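Long-range contacts in thiosulfate sulfurtransferase (Pseudomonas aeruginosa, PDB 1YT8), which probably transfers sulfur from thiosulfate to cyanide, on a single chain that carries four rhodanese-like domains: residues Ala273-Glu278 against Gly322-Leu327; Thr282-Asp287 against Ala318-Ala323; Val395-Ala400 against Val434-Ser439; Ala412-Arg417 against Ser480-Pro485. One frame throughout, in Å; residues are numbered along the deposited sequence.

Contact 1: residues Ala273-Glu278 against Gly322-Leu327; sequences AQWQDE and GARLVL
Trp-275, on helix 269-277, and Arg-324, at the start of strand 324-328, stack flat on each other where this helix packs against the parallel beta-sheet of a rhodanese-like domain. The two segments run roughly antiparallel, with 155° between their axes. The guanidinium lies over one face of the indole with the planes only 5° apart, and Arg-324 CZ stands 3.5 Å from the centroid of the five-membered ring, a cation-pi contact over the face. A bend about the CG-CD bond (chi3 51°) lays the whole arginine along the ring system: Arg-324 CD sits 3.5 Å above the centroid of the six-membered ring, almost on its normal, as a CH-pi partner. The other flat neighbour of the guanidinium is a carboxylate, which comes to its edge instead of its face. Glu-278 OE1 takes both terminal nitrogens in a bifurcated, end-on salt bridge, 2.9 Å from Arg-324 NH1 and 3.0 Å from Arg-324 NH2. Arg-324 NH1 meets this oxygen nearly head-on, whereas NH2 arrives on its anti side. The second carboxylate oxygen is held one helical turn back, Gln-274 NE2 donating to Glu-278 OE2 at 3.2 Å, which helps fix the rotation of the acid. Arg-324 NE is bound by Thr-283 OG1 of the adjoining strand, so stacking and bonds at both ends of the guanidinium restrict its movement. Farther along the strand, Val-326 turns its CG2 branch obliquely to the indole, 3.6 Å from Trp-275 CE3, while Arg-324 CG presses to 3.3 Å from Trp-275 CZ3.

Contact 2: residues Thr282-Asp287 against Ala318-Ala323; sequences TTYLLD and ASVRGA
A type II beta turn, Val-320 to Ala-323, leads into strand 324-328 of the rhodanese-like sheet, and together with Ala-318 it wraps the side chain of Tyr-284 on the neighbouring strand 283-287. The turn is closed by Ala-323 N donating to Val-320 O at 3.1 Å. With CG anti to its own carbonyl carbon (chi1 -61°), the tyrosine extends its ring from the sheet into the loop. Ala-318 CA lies over one face, 4.0 Å from the ring centroid, in a CH-pi contact. On the opposite face sits CG2 of Thr-282, two residues earlier and just before the strand begins, 3.7 Å above the plane and offset toward the rim. Ala-323 CB wedges in obliquely, 3.4 Å from Tyr-284 CE2, and also packs on Thr-282, its methyl carbon 3.8 Å from Thr-282 CB. The buried phenol oxygen is satisfied twice: it accepts from a loop amide and binds the carbonyl O of Arg-58. Since Thr-282 N likewise bonds to Glu-23, the contact lies where this domain meets the one formed by the N-terminal part of the chain. The loop amide comes in near the ring plane, Val-320 N donating to Tyr-284 OH at 3.2 Å with an N-H...O angle of 150°.

Contact 3: residues Val395-Ala400 against Val434-Ser439; sequences VLDFTA and VLTCGS
Leu-396 is held by Val-434 and Thr-436 at the heart of a parallel beta pairing, strands 393-397 and 432-436 being neighbours inside the five-stranded sheet of the last rhodanese-like domain. Leu-396 N donates to Val-434 O at 3.0 Å, and Leu-396 O accepts from Thr-436 N at 2.9 Å, the alternating pattern of parallel strands. The pattern runs one step past the strand ends with a nearly straight bond of 173°, Phe-398 N to Thr-436 O at 2.9 Å. On one face of the sheet Leu-396 and Leu-435 lie side by side and point the same way, Leu-396 CD1 3.8 Å from Leu-435 CD2. Phe-398 joins them obliquely through CE2, 3.9 Å from Leu-435 CB, while its ring edge faces Thr-436 O; helices 420-427 and 441-454 cover this side. On the other face Thr-436 CG2 rests against Asp-397, and Thr-436 OG1 bonds to Thr-465 OG1.

Outward of these pairs, Asp-397 shapes the loop after its own strand. Its CG is anti to the backbone N (chi1 -161°), and OD1 takes Thr-399 N at 3.1 Å from above the carboxylate plane, closing an Asx turn. Cys-437 follows its strand just as Cys-193, a residue of the sulfite pocket, follows strand 188-192, so the loop starting at Cys-437 probably corresponds to the rhodanese active-site loop. Asn-403 ND2 is a further partner of Thr-399 OG1. One water joins the diverging loops, 2.8 Å from Thr-399 OG1 and accepting from Gly-438 N at 2.7 Å.

Contact 4: residues Ala412-Arg417 against Ser480-Pro485; sequences AAWVLR and SLLASP
Leu-481 O receives Trp-414 N at 2.9 Å and is also approached by Ala-413 CA at 3.4 Å, so two neighbouring residues of strand 413-414 close on one carbonyl. A return bond from Ala-483 N to Trp-414 O, again 2.9 Å, completes a single beta bridge between Trp-414 and Leu-482. The two segments run in nearly the same direction, 8° apart, and the C-terminal one pads the outermost strand of the rhodanese-like sheet. Tyr-404 reinforces the join, its hydroxyl bonding both Ala-412 O and Leu-481 N. At Ala-483 the pairing slips by one residue, and Val-415 comes to face Ser-484. Here a side chain stands in for the backbone: Ser-484 OG accepts from Leu-416 N at 3.1 Å. Trp-414 holds CG anti to its backbone N (chi1 -180°), which carries the indole along the loop; Ser-484 O and Pro-485 O lie at the ring edge, in its plane, 3.4 and 3.5 Å from Trp-414 CZ3, while NE1 bonds to Thr-399 O. Leu-482 CD2 touches Trp-414 CB, and Leu-481 CD2 packs on Ala-413 CB at 3.8 Å. Such a contact depends on backbone bonds and on one serine hydroxyl more than on charge. It nevertheless buries Ser-484 N with no partner in the model, while the hydroxyl of the same residue is engaged by Leu-416 N.

How the contacts relate
The contacts form two pairs in two rhodanese-like domains. Contacts 1 and 2, with centres 8 Å apart, share Gly-322 and Ala-323 and meet on neighbouring strands 283-287 and 324-328: contact 1 lays helix 269-277 on the sheet, and contact 2 fits the loop preceding strand 324-328 to it. Contacts 3 and 4, 10 Å apart between centres, join through adjoining strands 393-397 and 413-414; their segments alternate along the chain, and Thr-399 O receives Trp-414 NE1. The first pair closes before the second opens, and even contacts 2 and 3 have centres 31 Å apart. Each pair thus belongs to its own five-stranded parallel sheet, in keeping with a chain of repeated rhodanese-like domains.

Contact 1: residues Ala273-Glu278 against Gly322-Leu327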
loop_
_atom_site.group_PDB
_atom_site.type_symbol
_atom_site.label_atom_id
_atom_site.label_comp_id
_atom_site.label_asym_id
_atom_site.label_seq_id
_atom_site.Cartn_x
_atom_site.Cartn_y
_atom_site.Cartn_z
ATOM N N ALA A 273 -4.946 2.916 -25.354
ATOM C CA ALA A 273 -5.624 4.176 -25.639
ATOM C C ALA A 273 -7.134 3.974 -25.707
ATOM O O ALA A 273 -7.902 4.793 -25.200
ATOM C CB ALA A 273 -5.109 4.764 -26.953
ATOM N N GLN A 274 -7.554 2.880 -26.331
ATOM C CA GLN A 274 -8.971 2.568 -26.456
ATOM C C GLN A 274 -9.614 2.399 -25.082
ATOM O O GLN A 274 -10.680 2.957 -24.813
ATOM C CB GLN A 274 -9.160 1.290 -27.276
ATOM C CG GLN A 274 -10.602 0.806 -27.358
ATOM C CD GLN A 274 -11.558 1.896 -27.814
ATOM O OE1 GLN A 274 -11.308 2.584 -28.806
ATOM N NE2 GLN A 274 -12.663 2.055 -27.091
ATOM N N TRP A 275 -8.967 1.627 -24.215
ATOM C CA TRP A 275 -9.491 1.403 -22.873
ATOM C C TRP A 275 -9.648 2.719 -22.120
ATOM O O TRP A 275 -10.662 2.950 -21.463
ATOM C CB TRP A 275 -8.570 0.460 -22.090
ATOM C CG TRP A 275 -8.888 -0.993 -22.288
ATOM C CD1 TRP A 275 -9.689 -1.535 -23.253
ATOM C CD2 TRP A 275 -8.401 -2.093 -21.508
ATOM N NE1 TRP A 275 -9.734 -2.902 -23.122
ATOM C CE2 TRP A 275 -8.952 -3.272 -22.059
ATOM C CE3 TRP A 275 -7.553 -2.196 -20.397
ATOM C CZ2 TRP A 275 -8.681 -4.543 -21.537
ATOM C CZ3 TRP A 275 -7.282 -3.463 -19.877
ATOM C CH2 TRP A 275 -7.848 -4.618 -20.450
ATOM N N GLN A 276 -8.643 3.580 -22.228
ATOM C CA GLN A 276 -8.671 4.869 -21.554
ATOM C C GLN A 276 -9.745 5.772 -22.159
ATOM O O GLN A 276 -10.168 6.745 -21.537
ATOM C CB GLN A 276 -7.299 5.540 -21.654
ATOM C CG GLN A 276 -6.164 4.694 -21.096
ATOM C CD GLN A 276 -4.797 5.281 -21.394
ATOM O OE1 GLN A 276 -4.491 5.616 -22.541
ATOM N NE2 GLN A 276 -3.963 5.399 -20.365
ATOM N N ASP A 277 -10.188 5.437 -23.368
ATOM C CA ASP A 277 -11.213 6.220 -24.050
ATOM C C ASP A 277 -12.615 5.783 -23.626
ATOM O O ASP A 277 -13.597 6.472 -23.908
ATOM C CB ASP A 277 -11.064 6.078 -25.569
ATOM C CG ASP A 277 -11.976 7.023 -26.339
ATOM O OD1 ASP A 277 -11.855 8.252 -26.156
ATOM O OD2 ASP A 277 -12.813 6.536 -27.127
ATOM N N GLU A 278 -12.704 4.637 -22.952
ATOM C CA GLU A 278 -13.987 4.115 -22.484
ATOM C C GLU A 278 -14.240 4.685 -21.092
ATOM O O GLU A 278 -13.713 4.190 -20.093
ATOM C CB GLU A 278 -13.946 2.586 -22.446
ATOM C CG GLU A 278 -13.346 1.981 -23.709
ATOM C CD GLU A 278 -13.508 0.478 -23.794
ATOM O OE1 GLU A 278 -13.315 -0.209 -22.769
ATOM O OE2 GLU A 278 -13.819 -0.017 -24.897
ATOM N N GLY A 322 -13.349 -4.169 -9.289
ATOM C CA GLY A 322 -14.061 -4.316 -10.546
ATOM C C GLY A 322 -13.380 -3.528 -11.654
ATOM O O GLY A 322 -13.739 -3.657 -12.828
ATOM N N ALA A 323 -12.397 -2.711 -11.280
ATOM C CA ALA A 323 -11.644 -1.899 -12.236
ATOM C C ALA A 323 -10.759 -2.760 -13.128
ATOM O O ALA A 323 -10.671 -3.974 -12.952
ATOM C CB ALA A 323 -10.786 -0.869 -11.505
ATOM N N ARG A 324 -10.079 -2.091 -14.055
ATOM C CA ARG A 324 -9.209 -2.705 -15.051
ATOM C C ARG A 324 -7.753 -2.289 -14.812
ATOM O O ARG A 324 -7.488 -1.120 -14.552
ATOM C CB ARG A 324 -9.674 -2.203 -16.422
ATOM C CG ARG A 324 -9.568 -3.162 -17.554
ATOM C CD ARG A 324 -10.650 -2.873 -18.602
ATOM N NE ARG A 324 -10.732 -1.476 -19.045
ATOM C CZ ARG A 324 -11.507 -1.076 -20.054
ATOM N NH1 ARG A 324 -12.248 -1.965 -20.701
ATOM N NH2 ARG A 324 -11.547 0.198 -20.426
ATOM N N LEU A 325 -6.818 -3.236 -14.908
ATOM C CA LEU A 325 -5.393 -2.947 -14.713
ATOM C C LEU A 325 -4.544 -3.281 -15.946
ATOM O O LEU A 325 -4.742 -4.311 -16.581
ATOM C CB LEU A 325 -4.834 -3.738 -13.523
ATOM C CG LEU A 325 -5.112 -3.290 -12.086
ATOM C CD1 LEU A 325 -6.596 -3.205 -11.821
ATOM C CD2 LEU A 325 -4.455 -4.280 -11.137
ATOM N N VAL A 326 -3.598 -2.406 -16.275
ATOM C CA VAL A 326 -2.694 -2.626 -17.407
ATOM C C VAL A 326 -1.272 -2.539 -16.849
ATOM O O VAL A 326 -0.870 -1.504 -16.320
ATOM C CB VAL A 326 -2.877 -1.562 -18.503
ATOM C CG1 VAL A 326 -1.866 -1.788 -19.618
ATOM C CG2 VAL A 326 -4.289 -1.629 -19.056
ATOM N N LEU A 327 -0.511 -3.622 -16.967
ATOM C CA LEU A 327 0.837 -3.645 -16.408
ATOM C C LEU A 327 1.978 -3.442 -17.395
ATOM O O LEU A 327 1.982 -4.001 -18.498
ATOM C CB LEU A 327 1.050 -4.951 -15.637
ATOM C CG LEU A 327 0.005 -5.288 -14.570
ATOM C CD1 LEU A 327 0.520 -6.444 -13.713
ATOM C CD2 LEU A 327 -0.279 -4.060 -13.694
#

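Contact 2: residues Thr282-Asp287 against Ala318-Ala323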
loop_
_atom_site.group_PDB
_atom_site.type_symbol
_atom_site.label_atom_id
_atom_site.label_comp_id
_atom_site.label_asym_id
_atom_site.label_seq_id
_atom_site.Cartn_x
_atom_site.Cartn_y
_atom_site.Cartn_z
ATOM N N THR A 282 -12.744 2.090 -15.243
ATOM C CA THR A 282 -11.570 2.637 -14.575
ATOM C C THR A 282 -10.386 1.795 -15.048
ATOM O O THR A 282 -10.406 0.575 -14.918
ATOM C CB THR A 282 -11.672 2.498 -13.041
ATOM O OG1 THR A 282 -12.763 3.289 -12.555
ATOM C CG2 THR A 282 -10.379 2.957 -12.384
ATOM N N THR A 283 -9.365 2.444 -15.595
ATOM C CA THR A 283 -8.186 1.736 -16.084
ATOM C C THR A 283 -6.924 2.283 -15.428
ATOM O O THR A 283 -6.568 3.441 -15.628
ATOM C CB THR A 283 -8.053 1.879 -17.622
ATOM O OG1 THR A 283 -9.225 1.348 -18.252
ATOM C CG2 THR A 283 -6.829 1.122 -18.129
ATOM N N TYR A 284 -6.260 1.446 -14.635
ATOM C CA TYR A 284 -5.031 1.837 -13.950
ATOM C C TYR A 284 -3.828 1.381 -14.775
ATOM O O TYR A 284 -3.697 0.196 -15.069
ATOM C CB TYR A 284 -4.941 1.163 -12.573
ATOM C CG TYR A 284 -6.045 1.484 -11.587
ATOM C CD1 TYR A 284 -6.079 2.707 -10.914
ATOM C CD2 TYR A 284 -7.024 0.538 -11.282
ATOM C CE1 TYR A 284 -7.060 2.977 -9.953
ATOM C CE2 TYR A 284 -8.008 0.797 -10.326
ATOM C CZ TYR A 284 -8.018 2.015 -9.667
ATOM O OH TYR A 284 -8.987 2.268 -8.730
ATOM N N LEU A 285 -2.955 2.314 -15.140
ATOM C CA LEU A 285 -1.746 1.990 -15.901
ATOM C C LEU A 285 -0.621 1.910 -14.869
ATOM O O LEU A 285 -0.210 2.931 -14.317
ATOM C CB LEU A 285 -1.451 3.091 -16.922
ATOM C CG LEU A 285 -0.217 2.898 -17.809
ATOM C CD1 LEU A 285 -0.340 1.590 -18.597
ATOM C CD2 LEU A 285 -0.087 4.084 -18.754
ATOM N N LEU A 286 -0.120 0.702 -14.626
ATOM C CA LEU A 286 0.903 0.478 -13.599
ATOM C C LEU A 286 2.233 -0.136 -14.055
ATOM O O LEU A 286 2.252 -1.132 -14.770
ATOM C CB LEU A 286 0.299 -0.405 -12.510
ATOM C CG LEU A 286 -1.122 -0.022 -12.081
ATOM C CD1 LEU A 286 -1.696 -1.120 -11.202
ATOM C CD2 LEU A 286 -1.108 1.309 -11.350
ATOM N N ASP A 287 3.336 0.460 -13.599
ATOM C CA ASP A 287 4.703 0.020 -13.918
ATOM C C ASP A 287 5.210 -0.847 -12.754
ATOM O O ASP A 287 5.424 -0.340 -11.651
ATOM C CB ASP A 287 5.606 1.251 -14.078
ATOM C CG ASP A 287 6.972 0.922 -14.670
ATOM O OD1 ASP A 287 7.609 -0.061 -14.234
ATOM O OD2 ASP A 287 7.419 1.672 -15.566
ATOM N N ALA A 318 -5.332 0.010 -6.602
ATOM C CA ALA A 318 -6.570 -0.324 -7.300
ATOM C C ALA A 318 -7.670 -0.445 -6.255
ATOM O O ALA A 318 -8.075 -1.545 -5.879
ATOM C CB ALA A 318 -6.405 -1.635 -8.058
ATOM N N SER A 319 -8.145 0.705 -5.789
ATOM C CA SER A 319 -9.175 0.764 -4.765
ATOM C C SER A 319 -10.585 0.542 -5.301
ATOM O O SER A 319 -11.515 0.286 -4.534
ATOM C CB SER A 319 -9.085 2.107 -4.036
ATOM O OG SER A 319 -7.783 2.269 -3.489
ATOM N N VAL A 320 -10.745 0.648 -6.614
ATOM C CA VAL A 320 -12.041 0.425 -7.236
ATOM C C VAL A 320 -12.118 -1.054 -7.603
ATOM O O VAL A 320 -11.511 -1.491 -8.579
ATOM C CB VAL A 320 -12.207 1.268 -8.518
ATOM C CG1 VAL A 320 -13.520 0.914 -9.208
ATOM C CG2 VAL A 320 -12.170 2.755 -8.172
ATOM N N ARG A 321 -12.849 -1.825 -6.803
ATOM C CA ARG A 321 -13.003 -3.251 -7.062
ATOM C C ARG A 321 -13.830 -3.373 -8.338
ATOM O O ARG A 321 -14.886 -2.748 -8.461
ATOM C CB ARG A 321 -13.720 -3.925 -5.886
ATOM C CG ARG A 321 -13.802 -5.444 -5.981
ATOM C CD ARG A 321 -12.421 -6.094 -6.093
ATOM N NE ARG A 321 -12.514 -7.546 -5.974
ATOM C CZ ARG A 321 -11.559 -8.399 -6.329
ATOM N NH1 ARG A 321 -10.418 -7.955 -6.840
ATOM N NH2 ARG A 321 -11.746 -9.704 -6.165
ATOM N N GLY A 322 -13.349 -4.169 -9.289
ATOM C CA GLY A 322 -14.061 -4.316 -10.546
ATOM C C GLY A 322 -13.380 -3.528 -11.654
ATOM O O GLY A 322 -13.739 -3.657 -12.828
ATOM N N ALA A 323 -12.397 -2.711 -11.280
ATOM C CA ALA A 323 -11.644 -1.899 -12.236
ATOM C C ALA A 323 -10.759 -2.760 -13.128
ATOM O O ALA A 323 -10.671 -3.974 -12.952
ATOM C CB ALA A 323 -10.786 -0.869 -11.505
#

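Contact 3: residues Val395-Ala400 against Val434-Ser439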
loop_
_atom_site.group_PDB
_atom_site.type_symbol
_atom_site.label_atom_id
_atom_site.label_comp_id
_atom_site.label_asym_id
_atom_site.label_seq_id
_atom_site.Cartn_x
_atom_site.Cartn_y
_atom_site.Cartn_z
ATOM N N VAL A 395 1.343 26.528 16.408
ATOM C CA VAL A 395 1.784 25.808 15.222
ATOM C C VAL A 395 1.187 24.408 15.252
ATOM O O VAL A 395 1.352 23.678 16.226
ATOM C CB VAL A 395 3.319 25.697 15.172
ATOM C CG1 VAL A 395 3.744 24.854 13.972
ATOM C CG2 VAL A 395 3.936 27.090 15.084
ATOM N N LEU A 396 0.482 24.051 14.182
ATOM C CA LEU A 396 -0.141 22.739 14.059
ATOM C C LEU A 396 0.596 21.944 12.986
ATOM O O LEU A 396 0.756 22.419 11.860
ATOM C CB LEU A 396 -1.614 22.889 13.666
ATOM C CG LEU A 396 -2.481 23.742 14.593
ATOM C CD1 LEU A 396 -3.930 23.697 14.112
ATOM C CD2 LEU A 396 -2.372 23.223 16.027
ATOM N N ASP A 397 1.033 20.736 13.337
ATOM C CA ASP A 397 1.770 19.867 12.420
ATOM C C ASP A 397 0.867 18.725 11.941
ATOM O O ASP A 397 0.413 17.911 12.741
ATOM C CB ASP A 397 2.993 19.286 13.137
ATOM C CG ASP A 397 4.049 18.768 12.178
ATOM O OD1 ASP A 397 3.708 18.462 11.013
ATOM O OD2 ASP A 397 5.222 18.657 12.598
ATOM N N PHE A 398 0.630 18.664 10.634
ATOM C CA PHE A 398 -0.231 17.644 10.039
ATOM C C PHE A 398 0.495 16.420 9.481
ATOM O O PHE A 398 -0.148 15.494 8.973
ATOM C CB PHE A 398 -1.076 18.279 8.929
ATOM C CG PHE A 398 -2.119 19.233 9.437
ATOM C CD1 PHE A 398 -3.423 18.803 9.660
ATOM C CD2 PHE A 398 -1.787 20.550 9.733
ATOM C CE1 PHE A 398 -4.384 19.673 10.174
ATOM C CE2 PHE A 398 -2.742 21.428 10.250
ATOM C CZ PHE A 398 -4.041 20.988 10.470
ATOM N N THR A 399 1.824 16.406 9.557
ATOM C CA THR A 399 2.575 15.259 9.045
ATOM C C THR A 399 2.226 14.022 9.878
ATOM O O THR A 399 1.619 14.137 10.939
ATOM C CB THR A 399 4.100 15.507 9.107
ATOM O OG1 THR A 399 4.780 14.504 8.340
ATOM C CG2 THR A 399 4.595 15.453 10.542
ATOM N N ALA A 400 2.604 12.841 9.398
ATOM C CA ALA A 400 2.313 11.608 10.128
ATOM C C ALA A 400 2.954 11.665 11.511
ATOM O O ALA A 400 4.058 12.199 11.666
ATOM C CB ALA A 400 2.839 10.403 9.352
ATOM N N VAL A 434 -0.452 28.759 12.555
ATOM C CA VAL A 434 0.430 28.529 11.424
ATOM C C VAL A 434 0.407 27.017 11.218
ATOM O O VAL A 434 0.721 26.256 12.134
ATOM C CB VAL A 434 1.870 28.992 11.707
ATOM C CG1 VAL A 434 2.761 28.644 10.517
ATOM C CG2 VAL A 434 1.892 30.501 11.952
ATOM N N LEU A 435 0.014 26.585 10.025
ATOM C CA LEU A 435 -0.075 25.157 9.734
ATOM C C LEU A 435 1.122 24.657 8.931
ATOM O O LEU A 435 1.629 25.354 8.052
ATOM C CB LEU A 435 -1.367 24.863 8.966
ATOM C CG LEU A 435 -2.628 25.609 9.430
ATOM C CD1 LEU A 435 -3.818 25.088 8.637
ATOM C CD2 LEU A 435 -2.861 25.421 10.925
ATOM N N THR A 436 1.569 23.443 9.234
ATOM C CA THR A 436 2.701 22.869 8.524
ATOM C C THR A 436 2.561 21.358 8.376
ATOM O O THR A 436 1.653 20.738 8.925
ATOM C CB THR A 436 4.034 23.167 9.263
ATOM O OG1 THR A 436 5.144 22.797 8.432
ATOM C CG2 THR A 436 4.115 22.374 10.565
ATOM N N CYS A 437 3.470 20.791 7.598
ATOM C CA CYS A 437 3.569 19.356 7.367
ATOM C C CYS A 437 4.872 19.232 6.595
ATOM O O CYS A 437 5.603 20.219 6.467
ATOM C CB CYS A 437 2.375 18.807 6.563
ATOM S SG CYS A 437 2.205 19.354 4.854
ATOM N N GLY A 438 5.177 18.043 6.090
ATOM C CA GLY A 438 6.421 17.865 5.363
ATOM C C GLY A 438 6.747 18.948 4.349
ATOM O O GLY A 438 7.815 19.562 4.402
ATOM N N SER A 439 5.814 19.203 3.437
ATOM C CA SER A 439 6.018 20.188 2.382
ATOM C C SER A 439 4.990 21.314 2.367
ATOM O O SER A 439 5.105 22.232 1.561
ATOM C CB SER A 439 5.976 19.482 1.030
ATOM O OG SER A 439 4.687 18.919 0.823
HETATM O O HOH W 1 4.204 15.509 5.770
#

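Contact 4: residues Ala412-Arg417 against Ser480-Pro485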
loop_
_atom_site.group_PDB
_atom_site.type_symbol
_atom_site.label_atom_id
_atom_site.label_comp_id
_atom_site.label_asym_id
_atom_site.label_seq_id
_atom_site.Cartn_x
_atom_site.Cartn_y
_atom_site.Cartn_z
ATOM N N ALA A 412 5.653 22.953 18.097
ATOM C CA ALA A 412 4.556 22.508 17.240
ATOM C C ALA A 412 3.713 21.429 17.913
ATOM O O ALA A 412 4.226 20.603 18.673
ATOM C CB ALA A 412 5.105 21.988 15.917
ATOM N N ALA A 413 2.411 21.446 17.640
ATOM C CA ALA A 413 1.498 20.457 18.199
ATOM C C ALA A 413 1.072 19.509 17.081
ATOM O O ALA A 413 0.664 19.950 16.008
ATOM C CB ALA A 413 0.265 21.148 18.794
ATOM N N TRP A 414 1.185 18.206 17.318
ATOM C CA TRP A 414 0.774 17.249 16.299
ATOM C C TRP A 414 -0.742 17.093 16.361
ATOM O O TRP A 414 -1.327 17.008 17.445
ATOM C CB TRP A 414 1.434 15.881 16.509
ATOM C CG TRP A 414 1.013 14.900 15.456
ATOM C CD1 TRP A 414 1.427 14.866 14.154
ATOM C CD2 TRP A 414 0.016 13.879 15.587
ATOM N NE1 TRP A 414 0.744 13.890 13.464
ATOM C CE2 TRP A 414 -0.129 13.270 14.318
ATOM C CE3 TRP A 414 -0.773 13.422 16.653
ATOM C CZ2 TRP A 414 -1.033 12.223 14.084
ATOM C CZ3 TRP A 414 -1.675 12.379 16.421
ATOM C CH2 TRP A 414 -1.795 11.793 15.143
ATOM N N VAL A 415 -1.376 17.046 15.195
ATOM C CA VAL A 415 -2.824 16.908 15.130
ATOM C C VAL A 415 -3.274 16.004 13.990
ATOM O O VAL A 415 -2.527 15.747 13.044
ATOM C CB VAL A 415 -3.518 18.277 14.911
ATOM C CG1 VAL A 415 -3.188 19.231 16.048
ATOM C CG2 VAL A 415 -3.074 18.870 13.586
ATOM N N LEU A 416 -4.505 15.529 14.110
ATOM C CA LEU A 416 -5.148 14.707 13.097
ATOM C C LEU A 416 -6.098 15.674 12.408
ATOM O O LEU A 416 -6.894 16.336 13.073
ATOM C CB LEU A 416 -5.974 13.590 13.736
ATOM C CG LEU A 416 -5.274 12.332 14.244
ATOM C CD1 LEU A 416 -6.299 11.428 14.923
ATOM C CD2 LEU A 416 -4.605 11.612 13.076
ATOM N N ARG A 417 -6.020 15.768 11.091
ATOM C CA ARG A 417 -6.907 16.672 10.381
ATOM C C ARG A 417 -8.367 16.280 10.598
ATOM O O ARG A 417 -9.255 17.136 10.599
ATOM C CB ARG A 417 -6.589 16.669 8.887
ATOM C CG ARG A 417 -7.464 17.624 8.095
ATOM C CD ARG A 417 -7.148 17.574 6.623
ATOM N NE ARG A 417 -8.125 18.320 5.837
ATOM C CZ ARG A 417 -8.401 18.061 4.565
ATOM N NH1 ARG A 417 -7.770 17.074 3.939
ATOM N NH2 ARG A 417 -9.318 18.776 3.923
ATOM N N SER A 480 6.564 15.671 21.742
ATOM C CA SER A 480 6.515 16.927 22.486
ATOM C C SER A 480 5.119 17.383 22.896
ATOM O O SER A 480 4.864 17.645 24.075
ATOM C CB SER A 480 7.200 18.023 21.670
ATOM O OG SER A 480 8.504 17.610 21.300
ATOM N N LEU A 481 4.217 17.488 21.927
ATOM C CA LEU A 481 2.858 17.921 22.212
ATOM C C LEU A 481 1.863 17.277 21.252
ATOM O O LEU A 481 1.735 17.708 20.111
ATOM C CB LEU A 481 2.766 19.444 22.103
ATOM C CG LEU A 481 1.417 20.079 22.456
ATOM C CD1 LEU A 481 0.982 19.654 23.852
ATOM C CD2 LEU A 481 1.541 21.597 22.367
ATOM N N LEU A 482 1.166 16.244 21.718
ATOM C CA LEU A 482 0.184 15.549 20.890
ATOM C C LEU A 482 -1.212 16.041 21.251
ATOM O O LEU A 482 -1.698 15.798 22.355
ATOM C CB LEU A 482 0.277 14.038 21.121
ATOM C CG LEU A 482 1.670 13.424 20.944
ATOM C CD1 LEU A 482 1.626 11.942 21.294
ATOM C CD2 LEU A 482 2.149 13.627 19.511
ATOM N N ALA A 483 -1.851 16.736 20.316
ATOM C CA ALA A 483 -3.186 17.273 20.539
ATOM C C ALA A 483 -4.260 16.308 20.045
ATOM O O ALA A 483 -5.455 16.581 20.161
ATOM C CB ALA A 483 -3.323 18.619 19.840
ATOM N N SER A 484 -3.819 15.185 19.487
ATOM C CA SER A 484 -4.714 14.148 18.973
ATOM C C SER A 484 -4.111 12.794 19.323
ATOM O O SER A 484 -2.918 12.692 19.588
ATOM C CB SER A 484 -4.840 14.239 17.445
ATOM O OG SER A 484 -5.436 15.452 17.022
ATOM N N PRO A 485 -4.930 11.730 19.331
ATOM C CA PRO A 485 -4.413 10.395 19.653
ATOM C C PRO A 485 -3.647 9.825 18.453
ATOM O O PRO A 485 -4.048 10.036 17.311
ATOM C CB PRO A 485 -5.683 9.606 19.960
ATOM C CG PRO A 485 -6.675 10.216 19.003
ATOM C CD PRO A 485 -6.393 11.702 19.148
#